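Local coordinates for Lmo0181 protein (Listeria monocytogenes serovar 1/2a, PDB 5F7V) that binds the cyclic glucan cycloalternan and probably serves as the substrate-binding lipoprotein of an ABC transporter that imports it, at residues 134-139 and 144-149; 158-163 and 222-227. All blocks are in the same frame, centred on the assembly; numbering follows the deposited sequence.

Interaction 1: 134-139 and 144-149; sequences YNKDLF and VEYPTA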
ATOM      1  N   TYR A 134     -14.355  -5.718   8.021  1.00  4.26           N
ATOM      2  CA  TYR A 134     -15.228  -6.840   8.284  1.00  4.42           C
ATOM      3  C   TYR A 134     -16.678  -6.492   8.036  1.00  4.70           C
ATOM      4  O   TYR A 134     -17.140  -5.359   8.204  1.00  4.91           O
ATOM      5  CB  TYR A 134     -15.012  -7.393   9.695  1.00  4.57           C
ATOM      6  CG  TYR A 134     -15.292  -6.488  10.861  1.00  4.87           C
ATOM      7  CD1 TYR A 134     -14.313  -5.635  11.355  1.00  4.87           C
ATOM      8  CD2 TYR A 134     -16.518  -6.467  11.510  1.00  5.27           C
ATOM      9  CE1 TYR A 134     -14.526  -4.805  12.456  1.00  5.30           C
ATOM     10  CE2 TYR A 134     -16.735  -5.649  12.594  1.00  5.70           C
ATOM     11  CZ  TYR A 134     -15.754  -4.811  13.055  1.00  5.74           C
ATOM     12  OH  TYR A 134     -16.028  -4.046  14.158  1.00  6.33           O
ATOM     13  N   ASN A 135     -17.394  -7.510   7.567  1.00  4.81           N
ATOM     14  CA  ASN A 135     -18.816  -7.459   7.243  1.00  5.17           C
ATOM     15  C   ASN A 135     -19.582  -7.776   8.519  1.00  5.47           C
ATOM     16  O   ASN A 135     -19.682  -8.930   8.936  1.00  5.48           O
ATOM     17  CB  ASN A 135     -19.106  -8.441   6.119  1.00  5.24           C
ATOM     18  CG  ASN A 135     -20.551  -8.531   5.704  1.00  5.70           C
ATOM     19  OD1 ASN A 135     -21.450  -8.251   6.487  1.00  5.98           O
ATOM     20  ND2 ASN A 135     -20.762  -8.919   4.452  1.00  5.89           N
ATOM     21  N   LYS A 136     -20.165  -6.738   9.127  1.00  6.11           N
ATOM     22  CA  LYS A 136     -20.862  -6.887  10.394  1.00  6.88           C
ATOM     23  C   LYS A 136     -22.120  -7.743  10.238  1.00  7.45           C
ATOM     24  O   LYS A 136     -22.475  -8.447  11.192  1.00  7.60           O
ATOM     25  CB  LYS A 136     -21.271  -5.534  10.936  1.00  7.54           C
ATOM     26  CG  LYS A 136     -20.128  -4.636  11.400  1.00  7.64           C
ATOM     27  CD  LYS A 136     -20.579  -3.221  11.669  1.00  8.52           C
ATOM     28  CE  LYS A 136     -21.435  -3.170  12.902  1.00  9.47           C
ATOM     29  NZ  LYS A 136     -21.799  -1.765  13.209  1.00 10.46           N
ATOM     30  N   ASP A 137     -22.748  -7.702   9.074  1.00  7.85           N
ATOM     31  CA  ASP A 137     -23.973  -8.492   8.836  1.00  8.82           C
ATOM     32  C   ASP A 137     -23.611  -9.973   8.926  1.00  8.04           C
ATOM     33  O   ASP A 137     -24.348 -10.752   9.552  1.00  8.22           O
ATOM     34  CB  ASP A 137     -24.587  -8.231   7.445  1.00 10.19           C
ATOM     35  CG  ASP A 137     -25.231  -6.882   7.251  1.00 12.34           C
ATOM     36  OD1 ASP A 137     -25.048  -5.981   8.079  1.00 15.22           O
ATOM     37  OD2 ASP A 137     -25.992  -6.786   6.259  1.00 16.00           O
ATOM     38  N   LEU A 138     -22.506 -10.396   8.315  1.00  7.22           N
ATOM     39  CA  LEU A 138     -22.096 -11.780   8.412  1.00  6.91           C
ATOM     40  C   LEU A 138     -21.737 -12.204   9.829  1.00  6.86           C
ATOM     41  O   LEU A 138     -22.099 -13.282  10.295  1.00  7.13           O
ATOM     42  CB  LEU A 138     -20.937 -12.092   7.465  1.00  6.57           C
ATOM     43  CG  LEU A 138     -21.262 -12.174   5.967  1.00  6.70           C
ATOM     44  CD1 LEU A 138     -19.973 -12.247   5.171  1.00  6.45           C
ATOM     45  CD2 LEU A 138     -22.181 -13.354   5.670  1.00  7.17           C
ATOM     46  N   PHE A 139     -21.032 -11.338  10.551  1.00  6.68           N
ATOM     47  CA  PHE A 139     -20.707 -11.640  11.946  1.00  6.89           C
ATOM     48  C   PHE A 139     -21.968 -11.822  12.775  1.00  7.72           C
ATOM     49  O   PHE A 139     -22.128 -12.779  13.552  1.00  8.17           O
ATOM     50  CB  PHE A 139     -19.841 -10.544  12.559  1.00  6.61           C
ATOM     51  CG  PHE A 139     -18.360 -10.721  12.331  1.00  6.04           C
ATOM     52  CD1 PHE A 139     -17.767 -10.519  11.083  1.00  5.55           C
ATOM     53  CD2 PHE A 139     -17.548 -11.132  13.385  1.00  6.14           C
ATOM     54  CE1 PHE A 139     -16.408 -10.672  10.925  1.00  5.26           C
ATOM     55  CE2 PHE A 139     -16.171 -11.283  13.213  1.00  5.88           C
ATOM     56  CZ  PHE A 139     -15.600 -11.079  11.982  1.00  5.44           C
ATOM     57  N   VAL A 144     -21.000 -14.280  15.823  1.00 10.10           N
ATOM     58  CA  VAL A 144     -19.576 -14.149  16.097  1.00  9.34           C
ATOM     59  C   VAL A 144     -19.269 -12.724  16.542  1.00  9.14           C
ATOM     60  O   VAL A 144     -19.698 -11.753  15.902  1.00  8.74           O
ATOM     61  CB  VAL A 144     -18.745 -14.576  14.869  1.00  8.52           C
ATOM     62  CG1 VAL A 144     -17.243 -14.420  15.113  1.00  7.82           C
ATOM     63  CG2 VAL A 144     -19.053 -16.027  14.520  1.00  9.23           C
ATOM     64  N   GLU A 145     -18.510 -12.606  17.620  1.00  9.75           N
ATOM     65  CA  GLU A 145     -18.088 -11.280  18.093  1.00 10.13           C
ATOM     66  C   GLU A 145     -17.086 -10.640  17.120  1.00  8.23           C
ATOM     67  O   GLU A 145     -16.264 -11.304  16.512  1.00  7.52           O
ATOM     68  CB  GLU A 145     -17.451 -11.407  19.471  1.00 11.99           C
ATOM     69  CG  GLU A 145     -18.400 -11.970  20.524  1.00 15.09           C
ATOM     70  CD  GLU A 145     -19.665 -11.180  20.755  1.00 17.63           C
ATOM     71  OE1 GLU A 145     -19.678  -9.935  20.596  1.00 20.61           O
ATOM     72  OE2 GLU A 145     -20.716 -11.765  21.131  1.00 21.88           O
ATOM     73  N   TYR A 146     -17.171  -9.323  16.980  1.00  7.65           N
ATOM     74  CA  TYR A 146     -16.348  -8.566  16.043  1.00  6.76           C
ATOM     75  C   TYR A 146     -14.863  -8.628  16.407  1.00  6.26           C
ATOM     76  O   TYR A 146     -14.462  -8.766  17.560  1.00  6.81           O
ATOM     77  CB  TYR A 146     -16.780  -7.088  16.021  1.00  7.25           C
ATOM     78  CG  TYR A 146     -18.232  -6.844  15.680  1.00  7.65           C
ATOM     79  CD1 TYR A 146     -18.981  -7.685  14.864  1.00  7.40           C
ATOM     80  CD2 TYR A 146     -18.875  -5.711  16.166  1.00  8.52           C
ATOM     81  CE1 TYR A 146     -20.301  -7.402  14.561  1.00  7.82           C
ATOM     82  CE2 TYR A 146     -20.186  -5.436  15.867  1.00  9.00           C
ATOM     83  CZ  TYR A 146     -20.931  -6.280  15.065  1.00  8.64           C
ATOM     84  OH  TYR A 146     -22.251  -6.040  14.781  1.00  9.35           O
ATOM     85  N   PRO A 147     -13.992  -8.463  15.403  1.00  5.46           N
ATOM     86  CA  PRO A 147     -12.566  -8.320  15.715  1.00  5.37           C
ATOM     87  C   PRO A 147     -12.249  -7.241  16.744  1.00  6.17           C
ATOM     88  O   PRO A 147     -12.838  -6.174  16.690  1.00  6.62           O
ATOM     89  CB  PRO A 147     -11.990  -7.908  14.363  1.00  5.23           C
ATOM     90  CG  PRO A 147     -12.920  -8.484  13.333  1.00  4.98           C
ATOM     91  CD  PRO A 147     -14.285  -8.304  13.966  1.00  5.28           C
ATOM     92  N   THR A 148     -11.259  -7.501  17.586  1.00  6.40           N
ATOM     93  CA  THR A 148     -10.774  -6.537  18.552  1.00  7.68           C
ATOM     94  C   THR A 148      -9.306  -6.310  18.251  1.00  7.87           C
ATOM     95  O   THR A 148      -8.608  -7.091  17.606  1.00  7.10           O
ATOM     96  CB  THR A 148     -10.909  -6.994  20.019  1.00  8.47           C
ATOM     97  OG1 THR A 148      -9.821  -7.879  20.311  1.00  8.44           O
ATOM     98  CG2 THR A 148     -12.250  -7.668  20.278  1.00  8.53           C
ATOM     99  N   ALA A 149      -8.801  -5.219  18.802  1.00  9.36           N
ATOM    100  CA  ALA A 149      -7.433  -4.797  18.652  1.00 10.10           C
ATOM    101  C   ALA A 149      -6.497  -5.688  19.470  1.00 10.35           C
ATOM    102  O   ALA A 149      -5.278  -5.599  19.288  1.00 11.56           O
ATOM    103  CB  ALA A 149      -7.286  -3.337  19.100  1.00 11.80           C
TER
HETATM  104  O   HOH W   1     -23.047  -2.974  15.839  1.00 30.20           O
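Val144 N donates to Phe139 O at 2.9 Å, 162° at the hydrogen, and this bond joins the middle of helix 136-142 to the loop that follows it. Before the helix, 134-135 is the end of a long strand; Asn135 is the N-cap, its OD1 accepting from Leu138 N. From Val144 on, the loop has no regular structure and runs back past the first turn of the helix toward Tyr134. In this strand-helix-loop part of the solute-binding protein fold, Tyr134, Phe139 and Tyr146 form an aromatic cluster between the segments. Pro147 CD sits over the face of the Tyr134 ring, 3.5 Å from its centroid and only 4° off the normal, a CH-pi contact; the same carbon lies 3.6 Å from Phe139 CE2. Tyr146 turns an edge toward the face of Phe139, offset, with the planes at 70° and the centroids 6.0 Å apart. Lys136 lays CG over a face of the Tyr146 ring, and the bend in its chain at chi3 brings CE to 3.5 Å from Tyr146 OH. Asp140 hydrogen-bonds that hydroxyl, while a water accepting from Lys136 NZ gives it a further, weak bond.

Interaction 2: 158-163 and 222-227; sequences AAAKKL and SKVAPS
Val224 fills the tight side of this contact, its two methyls set against neighbouring residues of helix 153-163. CG1 reaches Lys161, 3.6 Å from CG and 3.7 Å from CA, and also lies 3.9 Å from Ala160 O, while CG2 lies 4.0 Å from Ala160 CB. With chi1 at -60°, CG1 stands anti to the carbonyl carbon, and this turns it onto the root of the lysine chain as CG2 faces the alanine. The backbones come closest at Lys161 and Val224, whose CA atoms are 5.8 Å apart. No hydrogen bond links the two segments, so the join rests on van der Waals contact.

In the fold, this is where a helix packs against the loop leading from helix 206-220 to helix 228-231, in a protein of the bacterial solute-binding family. Strand 171-174 adds to the buried side, as Thr173 touches both Ala160 and Val224 and shares a backbone hydrogen bond with Val224; Met247 of strand 245-251 also touches Ala160. Lys223, the first residue to leave helical geometry after helix 206-220, has positive phi (55°), which ends the helical path just before Val224 meets helix 153-163.

Toward solvent the fit slackens. Lys161 is extended beyond CG and runs out past Ser222, touching it through CE, 4.0 Å from Ser222 CB. This is a contact between carbons: the serine hydroxyl makes no hydrogen bond to Lys161 and instead makes a weak one to Asn217 O. Lys161 itself is exposed, and its meeting with Ser222 lies at the margin of an interface that buries just 159 Å² in all.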
ATOM      1  N   ALA A 158     -10.196 -18.700  14.463  1.00  4.28           N
ATOM      2  CA  ALA A 158     -11.390 -19.328  15.008  1.00  4.41           C
ATOM      3  C   ALA A 158     -12.641 -18.622  14.488  1.00  4.16           C
ATOM      4  O   ALA A 158     -13.634 -19.265  14.076  1.00  4.09           O
ATOM      5  CB  ALA A 158     -11.405 -19.338  16.517  1.00  4.70           C
ATOM      6  N   ALA A 159     -12.627 -17.293  14.442  1.00  3.89           N
ATOM      7  CA  ALA A 159     -13.727 -16.501  13.897  1.00  3.90           C
ATOM      8  C   ALA A 159     -13.933 -16.857  12.459  1.00  3.87           C
ATOM      9  O   ALA A 159     -15.042 -17.123  12.042  1.00  3.97           O
ATOM     10  CB  ALA A 159     -13.501 -15.028  14.068  1.00  3.83           C
ATOM     11  N   ALA A 160     -12.856 -16.895  11.685  1.00  3.76           N
ATOM     12  CA  ALA A 160     -12.937 -17.220  10.261  1.00  3.76           C
ATOM     13  C   ALA A 160     -13.526 -18.598  10.043  1.00  3.90           C
ATOM     14  O   ALA A 160     -14.312 -18.788   9.109  1.00  3.99           O
ATOM     15  CB  ALA A 160     -11.572 -17.152   9.608  1.00  3.65           C
ATOM     16  N   LYS A 161     -13.177 -19.573  10.868  1.00  3.97           N
ATOM     17  CA  LYS A 161     -13.739 -20.901  10.731  1.00  4.14           C
ATOM     18  C   LYS A 161     -15.243 -20.884  10.986  1.00  4.27           C
ATOM     19  O   LYS A 161     -16.024 -21.472  10.209  1.00  4.41           O
ATOM     20  CB  LYS A 161     -13.002 -21.887  11.664  1.00  4.21           C
ATOM     21  CG  LYS A 161     -11.588 -22.221  11.198  1.00  4.15           C
ATOM     22  CD  LYS A 161     -10.757 -22.937  12.270  1.00  4.22           C
ATOM     23  CE  LYS A 161      -9.328 -23.068  11.810  1.00  4.19           C
ATOM     24  NZ  LYS A 161      -8.504 -23.697  12.881  1.00  4.37           N
ATOM     25  N   LYS A 162     -15.713 -20.201  12.018  1.00  4.27           N
ATOM     26  CA  LYS A 162     -17.138 -20.147  12.299  1.00  4.42           C
ATOM     27  C   LYS A 162     -17.914 -19.332  11.270  1.00  4.42           C
ATOM     28  O   LYS A 162     -19.071 -19.613  11.057  1.00  4.73           O
ATOM     29  CB  LYS A 162     -17.369 -19.540  13.683  1.00  4.44           C
ATOM     30  CG  LYS A 162     -16.843 -20.457  14.775  1.00  4.52           C
ATOM     31  CD  LYS A 162     -17.189 -19.989  16.192  1.00  4.66           C
ATOM     32  CE  LYS A 162     -16.426 -18.753  16.605  1.00  4.68           C
ATOM     33  NZ  LYS A 162     -16.749 -18.277  17.976  1.00  4.99           N
ATOM     34  N   LEU A 163     -17.244 -18.440  10.550  1.00  4.26           N
ATOM     35  CA  LEU A 163     -17.888 -17.596   9.560  1.00  4.38           C
ATOM     36  C   LEU A 163     -17.848 -18.190   8.170  1.00  4.38           C
ATOM     37  O   LEU A 163     -18.474 -17.633   7.272  1.00  4.69           O
ATOM     38  CB  LEU A 163     -17.262 -16.198   9.555  1.00  4.35           C
ATOM     39  CG  LEU A 163     -17.605 -15.359  10.794  1.00  4.52           C
ATOM     40  CD1 LEU A 163     -16.551 -14.290  11.079  1.00  4.41           C
ATOM     41  CD2 LEU A 163     -18.997 -14.817  10.762  1.00  4.74           C
ATOM     42  N   SER A 222      -7.822 -25.351   6.263  1.00  7.24           N
ATOM     43  CA  SER A 222      -9.113 -25.038   6.863  1.00  6.73           C
ATOM     44  C   SER A 222     -10.070 -24.496   5.824  1.00  6.39           C
ATOM     45  O   SER A 222     -11.291 -24.491   6.065  1.00  6.27           O
ATOM     46  CB  SER A 222      -8.945 -24.034   7.996  1.00  6.64           C
ATOM     47  OG  SER A 222      -8.359 -22.842   7.487  1.00  6.51           O
ATOM     48  N   LYS A 223      -9.575 -24.007   4.682  1.00  6.13           N
ATOM     49  CA  LYS A 223     -10.416 -23.511   3.600  1.00  6.35           C
ATOM     50  C   LYS A 223     -11.381 -22.425   4.041  1.00  5.57           C
ATOM     51  O   LYS A 223     -12.514 -22.389   3.643  1.00  5.68           O
ATOM     52  CB  LYS A 223     -11.119 -24.679   2.888  1.00  7.57           C
ATOM     53  CG  LYS A 223     -10.140 -25.712   2.329  1.00  8.76           C
ATOM     54  CD  LYS A 223     -10.826 -26.709   1.410  1.00 10.65           C
ATOM     55  CE  LYS A 223     -11.425 -27.786   2.265  1.00 12.11           C
ATOM     56  NZ  LYS A 223     -12.069 -28.831   1.426  1.00 14.11           N
ATOM     57  N   VAL A 224     -10.864 -21.546   4.882  1.00  4.77           N
ATOM     58  CA  VAL A 224     -11.611 -20.378   5.356  1.00  4.49           C
ATOM     59  C   VAL A 224     -11.365 -19.115   4.534  1.00  4.28           C
ATOM     60  O   VAL A 224     -11.993 -18.092   4.790  1.00  4.17           O
ATOM     61  CB  VAL A 224     -11.324 -20.073   6.828  1.00  4.29           C
ATOM     62  CG1 VAL A 224     -11.706 -21.256   7.686  1.00  4.44           C
ATOM     63  CG2 VAL A 224      -9.875 -19.683   7.068  1.00  4.17           C
ATOM     64  N   ALA A 225     -10.484 -19.199   3.536  1.00  4.30           N
ATOM     65  CA  ALA A 225     -10.095 -18.087   2.668  1.00  4.30           C
ATOM     66  C   ALA A 225     -10.178 -18.584   1.229  1.00  4.68           C
ATOM     67  O   ALA A 225      -9.793 -19.737   0.966  1.00  4.80           O
ATOM     68  CB  ALA A 225      -8.709 -17.616   3.019  1.00  4.14           C
ATOM     69  N   PRO A 226     -10.662 -17.737   0.301  1.00  4.90           N
ATOM     70  CA  PRO A 226     -10.790 -18.196  -1.082  1.00  5.40           C
ATOM     71  C   PRO A 226      -9.423 -18.440  -1.728  1.00  5.75           C
ATOM     72  O   PRO A 226      -8.469 -17.671  -1.499  1.00  5.84           O
ATOM     73  CB  PRO A 226     -11.566 -17.055  -1.745  1.00  5.41           C
ATOM     74  CG  PRO A 226     -11.275 -15.859  -0.906  1.00  5.09           C
ATOM     75  CD  PRO A 226     -11.220 -16.381   0.494  1.00  4.92           C
ATOM     76  N   SER A 227      -9.315 -19.492  -2.525  1.00  6.31           N
ATOM     77  CA  SER A 227      -8.077 -19.824  -3.199  1.00  6.76           C
ATOM     78  C   SER A 227      -7.918 -19.048  -4.479  1.00  7.29           C
ATOM     79  O   SER A 227      -8.859 -18.410  -4.931  1.00  6.96           O
ATOM     80  CB  SER A 227      -8.086 -21.277  -3.557  1.00  7.13           C
ATOM     81  OG  SER A 227      -9.031 -21.506  -4.575  1.00  7.58           O
TER

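How the interactions relate
From the N terminus, the chain leaves strand 119-135, enters helix 136-142 and turns back at 144-149, where interaction 1 closes a short loop. Helix 153-163 follows, and only after strand 171-174 and helix 206-220 does 222-227 return to it, so interaction 2 closes a loop with 58 residues between its segments. The two are in series, neither nested nor crossed, with centres about 13 Å apart. Helix 153-163 joins them: Leu163 CD1 packs 3.5 Å from Phe139 CZ, and Ala159 CB lies 3.9 Å from Val144 CG1. The helix therefore lies between the strand-helix-loop of interaction 1 and the loop after helix 206-220.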